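Long-range contact in alpha-1,2-Mannosidase (Trichoderma reesei, PDB 1HCU), which probably trims alpha-1,2-linked mannose residues from high-mannose N-glycans as a calcium-dependent family 47 glycoside hydrolase: residues S282-S294 and S373-A385. Residues are numbered along the deposited sequence; the frame is centred on the assembly and turned at random.
Sequences SHPSTRKDLTFLS and SGFYSSAGFWVTA
R287 and T286 meet the C-terminal end of helix 373-379, and S285 the hydroxyl of its Y376, where a hairpin loop of the antiparallel sheet in this family 47 glycosidase rests on the helix. R287 NH1 donates to S378 O (2.7 Å) in the plane of that carbonyl, although the bond is bent, 141° at the hydrogen. T286 OG1 gives its proton to Y376 O (2.8 Å) from above the carbonyl plane; G380 N reaches the same oxygen from the opposite face. Held between the backbone N and carbonyl carbon (chi1 51°), this OG1 also sits over the centre of the Y376 ring, 3.4 Å above it, while CG2 touches the CE2 side. W382 covers the other face near its rim. At the ring's edge, Y376 OH and S285 OG share a short hydrogen bond of 2.5 Å, and V358 N also bonds to the hydroxyl.

The CG of R287 lies 3.4 Å from the CA of G380, the first residue past the helix, with positive phi; a CB there would strike both CG and the preceding carbonyl. The arginine chain, bent at chi2 and chi3, turns NE and NH2 side-on to D289 in a two-pronged salt bridge, NE to OD1 (3.2 Å) and NH2 to OD2, and Q345 OE1 is a further partner of NH1. Cut back to an alanine, this position would probably leave S378 O without its guanidinium donor and the D289 carboxylate without its charged partner. Two successive type I turns, P284 to R287 and R287 to L290, shape the loop, and H283 ND1 ties its base to L290 O (2.9 Å). On the same glycine, G380, P284 CB comes close to the carbonyl O, at 3.0 Å.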
ATOM      1  N   SER A 282     -14.933  -8.153 -13.810  1.00 13.63           N
ATOM      2  CA  SER A 282     -15.122  -9.498 -14.339  1.00 14.69           C
ATOM      3  C   SER A 282     -15.830 -10.400 -13.324  1.00 15.64           C
ATOM      4  O   SER A 282     -15.615 -10.277 -12.107  1.00 17.16           O
ATOM      5  CB  SER A 282     -13.754 -10.081 -14.727  1.00 13.94           C
ATOM      6  OG  SER A 282     -13.872 -11.360 -15.328  1.00 15.71           O
ATOM      7  N   HIS A 283     -16.670 -11.307 -13.821  1.00 14.00           N
ATOM      8  CA  HIS A 283     -17.414 -12.209 -12.940  1.00 13.44           C
ATOM      9  C   HIS A 283     -17.067 -13.672 -13.187  1.00 11.95           C
ATOM     10  O   HIS A 283     -17.120 -14.139 -14.318  1.00 11.29           O
ATOM     11  CB  HIS A 283     -18.926 -12.007 -13.139  1.00 12.77           C
ATOM     12  CG  HIS A 283     -19.360 -10.578 -13.054  1.00 12.54           C
ATOM     13  ND1 HIS A 283     -19.271  -9.837 -11.893  1.00 14.75           N
ATOM     14  CD2 HIS A 283     -19.849  -9.740 -13.997  1.00 13.48           C
ATOM     15  CE1 HIS A 283     -19.686  -8.604 -12.125  1.00 15.15           C
ATOM     16  NE2 HIS A 283     -20.042  -8.518 -13.395  1.00 16.34           N
ATOM     17  N   PRO A 284     -16.691 -14.411 -12.128  1.00 11.79           N
ATOM     18  CA  PRO A 284     -16.348 -15.830 -12.278  1.00 12.49           C
ATOM     19  C   PRO A 284     -17.545 -16.611 -12.812  1.00 12.69           C
ATOM     20  O   PRO A 284     -18.668 -16.439 -12.338  1.00 12.14           O
ATOM     21  CB  PRO A 284     -15.990 -16.259 -10.860  1.00 12.05           C
ATOM     22  CG  PRO A 284     -15.433 -15.011 -10.264  1.00 14.33           C
ATOM     23  CD  PRO A 284     -16.403 -13.949 -10.760  1.00 12.50           C
ATOM     24  N   SER A 285     -17.297 -17.473 -13.791  1.00 12.18           N
ATOM     25  CA  SER A 285     -18.358 -18.261 -14.393  1.00 14.04           C
ATOM     26  C   SER A 285     -19.159 -19.092 -13.376  1.00 14.02           C
ATOM     27  O   SER A 285     -20.349 -19.310 -13.563  1.00 14.75           O
ATOM     28  CB  SER A 285     -17.782 -19.174 -15.489  1.00 13.62           C
ATOM     29  OG  SER A 285     -16.853 -20.111 -14.968  1.00 15.00           O
ATOM     30  N   THR A 286     -18.519 -19.541 -12.299  1.00 14.29           N
ATOM     31  CA  THR A 286     -19.213 -20.347 -11.290  1.00 15.00           C
ATOM     32  C   THR A 286     -19.813 -19.528 -10.157  1.00 15.59           C
ATOM     33  O   THR A 286     -20.603 -20.043  -9.368  1.00 15.87           O
ATOM     34  CB  THR A 286     -18.277 -21.387 -10.652  1.00 15.79           C
ATOM     35  OG1 THR A 286     -17.083 -20.734 -10.193  1.00 16.96           O
ATOM     36  CG2 THR A 286     -17.925 -22.476 -11.648  1.00 12.60           C
ATOM     37  N   ARG A 287     -19.415 -18.260 -10.071  1.00 16.38           N
ATOM     38  CA  ARG A 287     -19.908 -17.344  -9.042  1.00 15.35           C
ATOM     39  C   ARG A 287     -20.069 -15.947  -9.640  1.00 16.81           C
ATOM     40  O   ARG A 287     -19.232 -15.063  -9.428  1.00 15.60           O
ATOM     41  CB  ARG A 287     -18.935 -17.286  -7.854  1.00 14.40           C
ATOM     42  CG  ARG A 287     -18.849 -18.570  -7.020  1.00 16.75           C
ATOM     43  CD  ARG A 287     -20.148 -18.851  -6.256  1.00 16.19           C
ATOM     44  NE  ARG A 287     -20.417 -17.824  -5.252  1.00 16.58           N
ATOM     45  CZ  ARG A 287     -19.829 -17.766  -4.059  1.00 15.98           C
ATOM     46  NH1 ARG A 287     -18.938 -18.684  -3.700  1.00 14.71           N
ATOM     47  NH2 ARG A 287     -20.116 -16.772  -3.231  1.00 12.11           N
ATOM     48  N   LYS A 288     -21.147 -15.756 -10.390  1.00 18.12           N
ATOM     49  CA  LYS A 288     -21.420 -14.476 -11.024  1.00 20.52           C
ATOM     50  C   LYS A 288     -21.562 -13.337 -10.013  1.00 21.48           C
ATOM     51  O   LYS A 288     -21.204 -12.192 -10.306  1.00 22.44           O
ATOM     52  CB  LYS A 288     -22.690 -14.568 -11.872  1.00 22.85           C
ATOM     53  CG  LYS A 288     -22.444 -14.454 -13.365  1.00 25.67           C
ATOM     54  CD  LYS A 288     -22.313 -15.793 -14.034  1.00 26.85           C
ATOM     55  CE  LYS A 288     -23.664 -16.479 -14.145  1.00 28.73           C
ATOM     56  NZ  LYS A 288     -23.551 -17.679 -15.024  1.00 30.67           N
ATOM     57  N   ASP A 289     -22.081 -13.652  -8.827  1.00 21.37           N
ATOM     58  CA  ASP A 289     -22.273 -12.652  -7.778  1.00 22.37           C
ATOM     59  C   ASP A 289     -20.959 -12.007  -7.364  1.00 21.59           C
ATOM     60  O   ASP A 289     -20.945 -10.972  -6.699  1.00 22.38           O
ATOM     61  CB  ASP A 289     -22.967 -13.267  -6.542  1.00 27.12           C
ATOM     62  CG  ASP A 289     -22.227 -14.491  -5.974  1.00 33.05           C
ATOM     63  OD1 ASP A 289     -22.229 -15.569  -6.624  1.00 33.56           O
ATOM     64  OD2 ASP A 289     -21.642 -14.375  -4.866  1.00 35.97           O
ATOM     65  N   LEU A 290     -19.851 -12.616  -7.767  1.00 18.45           N
ATOM     66  CA  LEU A 290     -18.539 -12.094  -7.435  1.00 16.35           C
ATOM     67  C   LEU A 290     -18.002 -11.191  -8.527  1.00 16.19           C
ATOM     68  O   LEU A 290     -18.274 -11.395  -9.710  1.00 15.90           O
ATOM     69  CB  LEU A 290     -17.558 -13.243  -7.227  1.00 16.51           C
ATOM     70  CG  LEU A 290     -17.194 -13.676  -5.810  1.00 14.61           C
ATOM     71  CD1 LEU A 290     -18.352 -13.549  -4.837  1.00 13.14           C
ATOM     72  CD2 LEU A 290     -16.723 -15.095  -5.910  1.00 11.34           C
ATOM     73  N   THR A 291     -17.230 -10.193  -8.122  1.00 14.13           N
ATOM     74  CA  THR A 291     -16.637  -9.284  -9.074  1.00 14.28           C
ATOM     75  C   THR A 291     -15.161  -9.056  -8.770  1.00 15.02           C
ATOM     76  O   THR A 291     -14.815  -8.588  -7.684  1.00 15.06           O
ATOM     77  CB  THR A 291     -17.344  -7.921  -9.065  1.00 14.65           C
ATOM     78  OG1 THR A 291     -18.718  -8.087  -9.448  1.00 17.77           O
ATOM     79  CG2 THR A 291     -16.661  -6.974 -10.046  1.00 12.07           C
ATOM     80  N   PHE A 292     -14.301  -9.387  -9.733  1.00 14.41           N
ATOM     81  CA  PHE A 292     -12.853  -9.195  -9.603  1.00 14.63           C
ATOM     82  C   PHE A 292     -12.369  -8.272 -10.721  1.00 14.58           C
ATOM     83  O   PHE A 292     -13.093  -8.013 -11.682  1.00 13.90           O
ATOM     84  CB  PHE A 292     -12.094 -10.529  -9.720  1.00 10.98           C
ATOM     85  CG  PHE A 292     -12.430 -11.523  -8.642  1.00 12.23           C
ATOM     86  CD1 PHE A 292     -12.278 -11.193  -7.295  1.00 12.03           C
ATOM     87  CD2 PHE A 292     -12.920 -12.785  -8.972  1.00 11.14           C
ATOM     88  CE1 PHE A 292     -12.614 -12.105  -6.297  1.00 13.15           C
ATOM     89  CE2 PHE A 292     -13.258 -13.706  -7.977  1.00  9.46           C
ATOM     90  CZ  PHE A 292     -13.107 -13.366  -6.642  1.00 10.80           C
ATOM     91  N   LEU A 293     -11.138  -7.784 -10.599  1.00 15.00           N
ATOM     92  CA  LEU A 293     -10.569  -6.913 -11.621  1.00 14.70           C
ATOM     93  C   LEU A 293      -9.598  -7.711 -12.497  1.00 16.24           C
ATOM     94  O   LEU A 293      -8.659  -8.343 -11.989  1.00 16.30           O
ATOM     95  CB  LEU A 293      -9.840  -5.720 -10.978  1.00 12.27           C
ATOM     96  CG  LEU A 293     -10.706  -4.730 -10.179  1.00 12.16           C
ATOM     97  CD1 LEU A 293      -9.899  -3.483  -9.784  1.00  7.82           C
ATOM     98  CD2 LEU A 293     -11.895  -4.326 -11.026  1.00  9.12           C
ATOM     99  N   SER A 294      -9.841  -7.699 -13.807  1.00 14.57           N
ATOM    100  CA  SER A 294      -8.974  -8.397 -14.754  1.00 14.27           C
ATOM    101  C   SER A 294      -7.834  -7.460 -15.125  1.00 13.38           C
ATOM    102  O   SER A 294      -7.918  -6.253 -14.884  1.00 10.72           O
ATOM    103  CB  SER A 294      -9.729  -8.758 -16.042  1.00 15.04           C
ATOM    104  OG  SER A 294     -10.726  -9.743 -15.827  1.00 20.98           O
ATOM    105  N   SER A 373     -10.588 -28.399  -9.274  1.00 17.96           N
ATOM    106  CA  SER A 373     -11.804 -28.419 -10.075  1.00 16.33           C
ATOM    107  C   SER A 373     -13.045 -28.179  -9.236  1.00 17.26           C
ATOM    108  O   SER A 373     -13.842 -27.286  -9.532  1.00 17.36           O
ATOM    109  CB  SER A 373     -11.940 -29.744 -10.814  1.00 16.60           C
ATOM    110  OG  SER A 373     -13.035 -29.684 -11.713  1.00 19.11           O
ATOM    111  N   GLY A 374     -13.216 -28.978  -8.189  1.00 15.85           N
ATOM    112  CA  GLY A 374     -14.381 -28.813  -7.337  1.00 15.19           C
ATOM    113  C   GLY A 374     -14.340 -27.510  -6.559  1.00 14.45           C
ATOM    114  O   GLY A 374     -15.376 -26.873  -6.356  1.00 12.88           O
ATOM    115  N   PHE A 375     -13.148 -27.101  -6.130  1.00 13.07           N
ATOM    116  CA  PHE A 375     -13.031 -25.865  -5.367  1.00 12.86           C
ATOM    117  C   PHE A 375     -13.548 -24.675  -6.180  1.00 11.59           C
ATOM    118  O   PHE A 375     -14.302 -23.858  -5.666  1.00 11.51           O
ATOM    119  CB  PHE A 375     -11.578 -25.637  -4.910  1.00 12.84           C
ATOM    120  CG  PHE A 375     -11.387 -24.374  -4.117  1.00 13.63           C
ATOM    121  CD1 PHE A 375     -11.009 -23.199  -4.746  1.00 13.85           C
ATOM    122  CD2 PHE A 375     -11.647 -24.345  -2.749  1.00 15.24           C
ATOM    123  CE1 PHE A 375     -10.892 -22.000  -4.034  1.00 13.86           C
ATOM    124  CE2 PHE A 375     -11.535 -23.153  -2.022  1.00 18.04           C
ATOM    125  CZ  PHE A 375     -11.156 -21.974  -2.672  1.00 15.22           C
ATOM    126  N   TYR A 376     -13.173 -24.592  -7.453  1.00 11.94           N
ATOM    127  CA  TYR A 376     -13.623 -23.485  -8.296  1.00 12.87           C
ATOM    128  C   TYR A 376     -15.146 -23.447  -8.451  1.00 13.33           C
ATOM    129  O   TYR A 376     -15.744 -22.384  -8.435  1.00 15.45           O
ATOM    130  CB  TYR A 376     -12.970 -23.555  -9.688  1.00  9.86           C
ATOM    131  CG  TYR A 376     -13.477 -22.496 -10.657  1.00  9.64           C
ATOM    132  CD1 TYR A 376     -13.362 -21.129 -10.362  1.00  9.19           C
ATOM    133  CD2 TYR A 376     -14.084 -22.862 -11.865  1.00  7.76           C
ATOM    134  CE1 TYR A 376     -13.849 -20.153 -11.256  1.00  7.68           C
ATOM    135  CE2 TYR A 376     -14.567 -21.904 -12.759  1.00  5.37           C
ATOM    136  CZ  TYR A 376     -14.452 -20.558 -12.450  1.00  9.01           C
ATOM    137  OH  TYR A 376     -14.968 -19.626 -13.322  1.00 10.64           O
ATOM    138  N   SER A 377     -15.768 -24.609  -8.603  1.00 15.19           N
ATOM    139  CA  SER A 377     -17.212 -24.670  -8.767  1.00 18.32           C
ATOM    140  C   SER A 377     -17.984 -23.939  -7.677  1.00 16.78           C
ATOM    141  O   SER A 377     -18.935 -23.224  -7.970  1.00 16.25           O
ATOM    142  CB  SER A 377     -17.677 -26.129  -8.836  1.00 21.02           C
ATOM    143  OG  SER A 377     -17.242 -26.733 -10.043  1.00 27.30           O
ATOM    144  N   SER A 378     -17.580 -24.112  -6.424  1.00 17.03           N
ATOM    145  CA  SER A 378     -18.279 -23.448  -5.331  1.00 16.62           C
ATOM    146  C   SER A 378     -17.626 -22.152  -4.843  1.00 15.78           C
ATOM    147  O   SER A 378     -18.320 -21.270  -4.347  1.00 15.93           O
ATOM    148  CB  SER A 378     -18.449 -24.409  -4.153  1.00 18.83           C
ATOM    149  OG  SER A 378     -17.199 -24.763  -3.585  1.00 20.91           O
ATOM    150  N   ALA A 379     -16.309 -22.026  -4.991  1.00 13.16           N
ATOM    151  CA  ALA A 379     -15.612 -20.831  -4.527  1.00 11.43           C
ATOM    152  C   ALA A 379     -15.608 -19.684  -5.534  1.00 14.21           C
ATOM    153  O   ALA A 379     -15.641 -18.514  -5.148  1.00 15.38           O
ATOM    154  CB  ALA A 379     -14.188 -21.177  -4.149  1.00 13.86           C
ATOM    155  N   GLY A 380     -15.549 -20.008  -6.820  1.00 12.89           N
ATOM    156  CA  GLY A 380     -15.549 -18.968  -7.828  1.00 13.61           C
ATOM    157  C   GLY A 380     -14.164 -18.526  -8.271  1.00 14.64           C
ATOM    158  O   GLY A 380     -14.028 -17.527  -8.975  1.00 15.77           O
ATOM    159  N   PHE A 381     -13.131 -19.261  -7.866  1.00 13.62           N
ATOM    160  CA  PHE A 381     -11.761 -18.928  -8.257  1.00 12.07           C
ATOM    161  C   PHE A 381     -10.833 -20.081  -7.902  1.00 11.38           C
ATOM    162  O   PHE A 381     -11.203 -20.968  -7.136  1.00 11.61           O
ATOM    163  CB  PHE A 381     -11.304 -17.651  -7.521  1.00 11.33           C
ATOM    164  CG  PHE A 381     -11.051 -17.849  -6.034  1.00  9.93           C
ATOM    165  CD1 PHE A 381      -9.782 -18.190  -5.566  1.00 10.21           C
ATOM    166  CD2 PHE A 381     -12.085 -17.711  -5.110  1.00  8.44           C
ATOM    167  CE1 PHE A 381      -9.544 -18.390  -4.193  1.00  9.60           C
ATOM    168  CE2 PHE A 381     -11.866 -17.909  -3.745  1.00  8.06           C
ATOM    169  CZ  PHE A 381     -10.591 -18.250  -3.281  1.00 10.18           C
ATOM    170  N   TRP A 382      -9.644 -20.102  -8.487  1.00 10.91           N
ATOM    171  CA  TRP A 382      -8.671 -21.117  -8.116  1.00 10.88           C
ATOM    172  C   TRP A 382      -7.368 -20.392  -7.814  1.00 10.90           C
ATOM    173  O   TRP A 382      -7.144 -19.272  -8.280  1.00 11.97           O
ATOM    174  CB  TRP A 382      -8.506 -22.185  -9.203  1.00 10.31           C
ATOM    175  CG  TRP A 382      -7.942 -21.741 -10.487  1.00 11.94           C
ATOM    176  CD1 TRP A 382      -6.622 -21.646 -10.816  1.00 11.83           C
ATOM    177  CD2 TRP A 382      -8.679 -21.398 -11.662  1.00 12.27           C
ATOM    178  NE1 TRP A 382      -6.488 -21.273 -12.130  1.00 10.54           N
ATOM    179  CE2 TRP A 382      -7.733 -21.113 -12.677  1.00 10.46           C
ATOM    180  CE3 TRP A 382     -10.046 -21.308 -11.959  1.00 11.16           C
ATOM    181  CZ2 TRP A 382      -8.109 -20.744 -13.971  1.00 10.77           C
ATOM    182  CZ3 TRP A 382     -10.425 -20.942 -13.244  1.00 12.65           C
ATOM    183  CH2 TRP A 382      -9.457 -20.663 -14.237  1.00 12.12           C
ATOM    184  N   VAL A 383      -6.524 -21.018  -7.007  1.00 12.25           N
ATOM    185  CA  VAL A 383      -5.263 -20.418  -6.596  1.00 12.90           C
ATOM    186  C   VAL A 383      -4.125 -20.676  -7.560  1.00 12.37           C
ATOM    187  O   VAL A 383      -3.931 -21.800  -8.013  1.00 10.89           O
ATOM    188  CB  VAL A 383      -4.833 -20.943  -5.211  1.00 13.51           C
ATOM    189  CG1 VAL A 383      -3.620 -20.168  -4.710  1.00 14.03           C
ATOM    190  CG2 VAL A 383      -5.992 -20.838  -4.236  1.00 13.96           C
ATOM    191  N   THR A 384      -3.368 -19.623  -7.851  1.00 12.80           N
ATOM    192  CA  THR A 384      -2.219 -19.707  -8.742  1.00 13.45           C
ATOM    193  C   THR A 384      -0.939 -19.441  -7.938  1.00 14.76           C
ATOM    194  O   THR A 384       0.142 -19.906  -8.299  1.00 15.47           O
ATOM    195  CB  THR A 384      -2.322 -18.677  -9.899  1.00 13.02           C
ATOM    196  OG1 THR A 384      -2.473 -17.364  -9.358  1.00 13.76           O
ATOM    197  CG2 THR A 384      -3.521 -18.985 -10.801  1.00 13.13           C
ATOM    198  N   ALA A 385      -1.077 -18.689  -6.847  1.00 14.08           N
ATOM    199  CA  ALA A 385       0.043 -18.353  -5.968  1.00 14.17           C
ATOM    200  C   ALA A 385      -0.522 -18.473  -4.561  1.00 14.51           C
ATOM    201  O   ALA A 385      -1.154 -17.546  -4.055  1.00 15.57           O
ATOM    202  CB  ALA A 385       0.518 -16.935  -6.232  1.00 11.28           C
TER